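Local coordinates for PlyP35 (Listeria phage P35, PDB 6S3Y), which is a phage endolysin whose C-terminal domain, the part in this structure, probably binds the Listeria cell wall, at residues A[83-88]-A[99-104]. Sequence-based numbering, arbitrary orientation.
Sequences NAHAFC and FINLKR
A86 and C88 pair with L102 and I100 through four backbone hydrogen bonds. The straightest runs from A86 N to L102 O (2.9 Å, 173° at the hydrogen), whereas the return bond from L102 N to A86 O (3.0 Å) meets its oxygen from above the carbonyl plane. C88 and I100 bond both ways, and the CA of F87 adds a CA-H...O contact to I100 O at 3.2 Å. Where this pairing ends, a water continues the link, donating to A84 O and accepting from R104 N, while the long aliphatic part of R104 can lie along A84 CB. The strands form an antiparallel beta hairpin in the second of two PSA endolysin cell-wall-binding family regions, of the SH3 clan; strand 78-89 also pairs with 36-41 and 67-72. On the apolar face, C88 SG lies 3.9 Å from both I100 CB and L102 CD1; small A86 and C88 and branched L102 pack against F129, L120, I131 and I10, with partly exposed I100 at the margin. On the face of F87 and N101, rings gather, F99 and H85 reaching in beside them. F87 offers its flat face to the edge of F99 in an offset edge-to-face pair (centroids 5.2 Å apart); Y63 meets F87 edge-to-face and W89 lies obliquely to it. N101, itself exposed, extends CG away from its backbone N (chi1 -178°), which lays its amide over one face of the buried H85 ring, ND2 about 3.2 Å above the ring plane and the two planes inclined by 31°.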
loop_
_atom_site.group_PDB
_atom_site.type_symbol
_atom_site.label_atom_id
_atom_site.label_comp_id
_atom_site.label_asym_id
_atom_site.label_seq_id
_atom_site.Cartn_x
_atom_site.Cartn_y
_atom_site.Cartn_z
ATOM N N ASN A 83 -0.529 7.287 7.351
ATOM C CA ASN A 83 0.741 7.725 6.713
ATOM C C ASN A 83 0.837 7.057 5.341
ATOM O O ASN A 83 1.171 5.858 5.274
ATOM C CB ASN A 83 1.916 7.401 7.638
ATOM C CG ASN A 83 3.247 7.748 7.024
ATOM O OD1 ASN A 83 3.508 8.902 6.747
ATOM N ND2 ASN A 83 4.087 6.760 6.780
ATOM N N ALA A 84 0.495 7.778 4.298
ATOM C CA ALA A 84 0.474 7.283 2.910
ATOM C C ALA A 84 1.905 6.997 2.422
ATOM O O ALA A 84 2.747 7.857 2.551
ATOM C CB ALA A 84 -0.263 8.247 2.015
ATOM N N HIS A 85 2.103 5.827 1.834
ATOM C CA HIS A 85 3.337 5.437 1.082
ATOM C C HIS A 85 3.043 4.125 0.373
ATOM O O HIS A 85 2.015 3.482 0.688
ATOM C CB HIS A 85 4.575 5.339 1.986
ATOM C CG HIS A 85 4.700 4.066 2.758
ATOM N ND1 HIS A 85 4.434 4.005 4.117
ATOM C CD2 HIS A 85 5.042 2.800 2.385
ATOM C CE1 HIS A 85 4.648 2.778 4.555
ATOM N NE2 HIS A 85 5.005 2.027 3.514
ATOM N N ALA A 86 3.879 3.758 -0.575
ATOM C CA ALA A 86 3.743 2.484 -1.305
ATOM C C ALA A 86 5.027 1.679 -1.117
ATOM O O ALA A 86 5.909 2.080 -0.298
ATOM C CB ALA A 86 3.420 2.777 -2.745
ATOM N N PHE A 87 5.166 0.592 -1.857
ATOM C CA PHE A 87 6.339 -0.298 -1.820
ATOM C C PHE A 87 6.634 -0.741 -3.246
ATOM O O PHE A 87 5.680 -0.808 -4.058
ATOM C CB PHE A 87 6.079 -1.540 -0.981
ATOM C CG PHE A 87 6.175 -1.374 0.514
ATOM C CD1 PHE A 87 7.320 -0.875 1.101
ATOM C CD2 PHE A 87 5.131 -1.784 1.330
ATOM C CE1 PHE A 87 7.423 -0.777 2.475
ATOM C CE2 PHE A 87 5.243 -1.691 2.711
ATOM C CZ PHE A 87 6.380 -1.178 3.288
ATOM N N CYS A 88 7.897 -1.093 -3.522
ATOM C CA CYS A 88 8.227 -2.027 -4.630
ATOM C C CYS A 88 9.099 -3.144 -4.066
ATOM O O CYS A 88 9.807 -2.936 -3.023
ATOM C CB CYS A 88 8.873 -1.317 -5.810
ATOM S SG CYS A 88 10.352 -0.380 -5.357
ATOM N N PHE A 99 12.755 -4.881 -0.353
ATOM C CA PHE A 99 11.641 -3.985 -0.720
ATOM C C PHE A 99 12.049 -2.561 -0.362
ATOM O O PHE A 99 12.846 -2.377 0.566
ATOM C CB PHE A 99 10.338 -4.457 -0.074
ATOM C CG PHE A 99 10.315 -4.427 1.434
ATOM C CD1 PHE A 99 10.002 -3.254 2.117
ATOM C CD2 PHE A 99 10.621 -5.548 2.183
ATOM C CE1 PHE A 99 9.936 -3.245 3.508
ATOM C CE2 PHE A 99 10.603 -5.524 3.569
ATOM C CZ PHE A 99 10.230 -4.378 4.232
ATOM N N ILE A 100 11.496 -1.608 -1.100
ATOM C CA ILE A 100 11.778 -0.150 -0.941
ATOM C C ILE A 100 10.455 0.551 -0.625
ATOM O O ILE A 100 9.481 0.336 -1.356
ATOM C CB ILE A 100 12.446 0.402 -2.209
ATOM C CG1 ILE A 100 13.749 -0.360 -2.539
ATOM C CG2 ILE A 100 12.669 1.893 -2.079
ATOM C CD1 ILE A 100 14.311 -0.038 -3.922
ATOM N N ASN A 101 10.466 1.361 0.430
ATOM C CA ASN A 101 9.381 2.299 0.801
ATOM C C ASN A 101 9.393 3.432 -0.234
ATOM O O ASN A 101 10.398 4.159 -0.277
ATOM C CB ASN A 101 9.564 2.790 2.241
ATOM C CG ASN A 101 8.451 3.725 2.680
ATOM O OD1 ASN A 101 8.091 4.625 1.933
ATOM N ND2 ASN A 101 7.901 3.534 3.879
ATOM N N LEU A 102 8.363 3.540 -1.077
ATOM C CA LEU A 102 8.210 4.660 -2.029
ATOM C C LEU A 102 7.335 5.755 -1.391
ATOM O O LEU A 102 6.160 5.484 -1.057
ATOM C CB LEU A 102 7.608 4.135 -3.325
ATOM C CG LEU A 102 8.429 3.056 -4.029
ATOM C CD1 LEU A 102 7.718 2.531 -5.277
ATOM C CD2 LEU A 102 9.788 3.595 -4.426
ATOM N N LYS A 103 7.879 6.959 -1.260
ATOM C CA LYS A 103 7.189 8.129 -0.651
ATOM C C LYS A 103 5.919 8.423 -1.432
ATOM O O LYS A 103 5.902 8.225 -2.678
ATOM C CB LYS A 103 8.130 9.347 -0.596
ATOM C CG LYS A 103 8.250 10.008 0.749
ATOM C CD LYS A 103 8.878 11.412 0.707
ATOM C CE LYS A 103 9.049 11.924 2.118
ATOM N NZ LYS A 103 7.753 12.226 2.782
ATOM N N ARG A 104 4.859 8.854 -0.743
ATOM C CA ARG A 104 3.650 9.357 -1.451
ATOM C C ARG A 104 4.111 10.383 -2.491
ATOM O O ARG A 104 4.958 11.180 -2.152
ATOM C CB ARG A 104 2.637 9.947 -0.468
ATOM C CG ARG A 104 3.183 11.088 0.372
ATOM C CD ARG A 104 2.205 11.314 1.527
ATOM N NE ARG A 104 1.946 12.755 1.714
ATOM C CZ ARG A 104 2.510 13.484 2.620
ATOM N NH1 ARG A 104 3.320 12.932 3.521
ATOM N NH2 ARG A 104 2.215 14.762 2.682
HETATM O O HOH W 1 5.406 9.025 2.007
#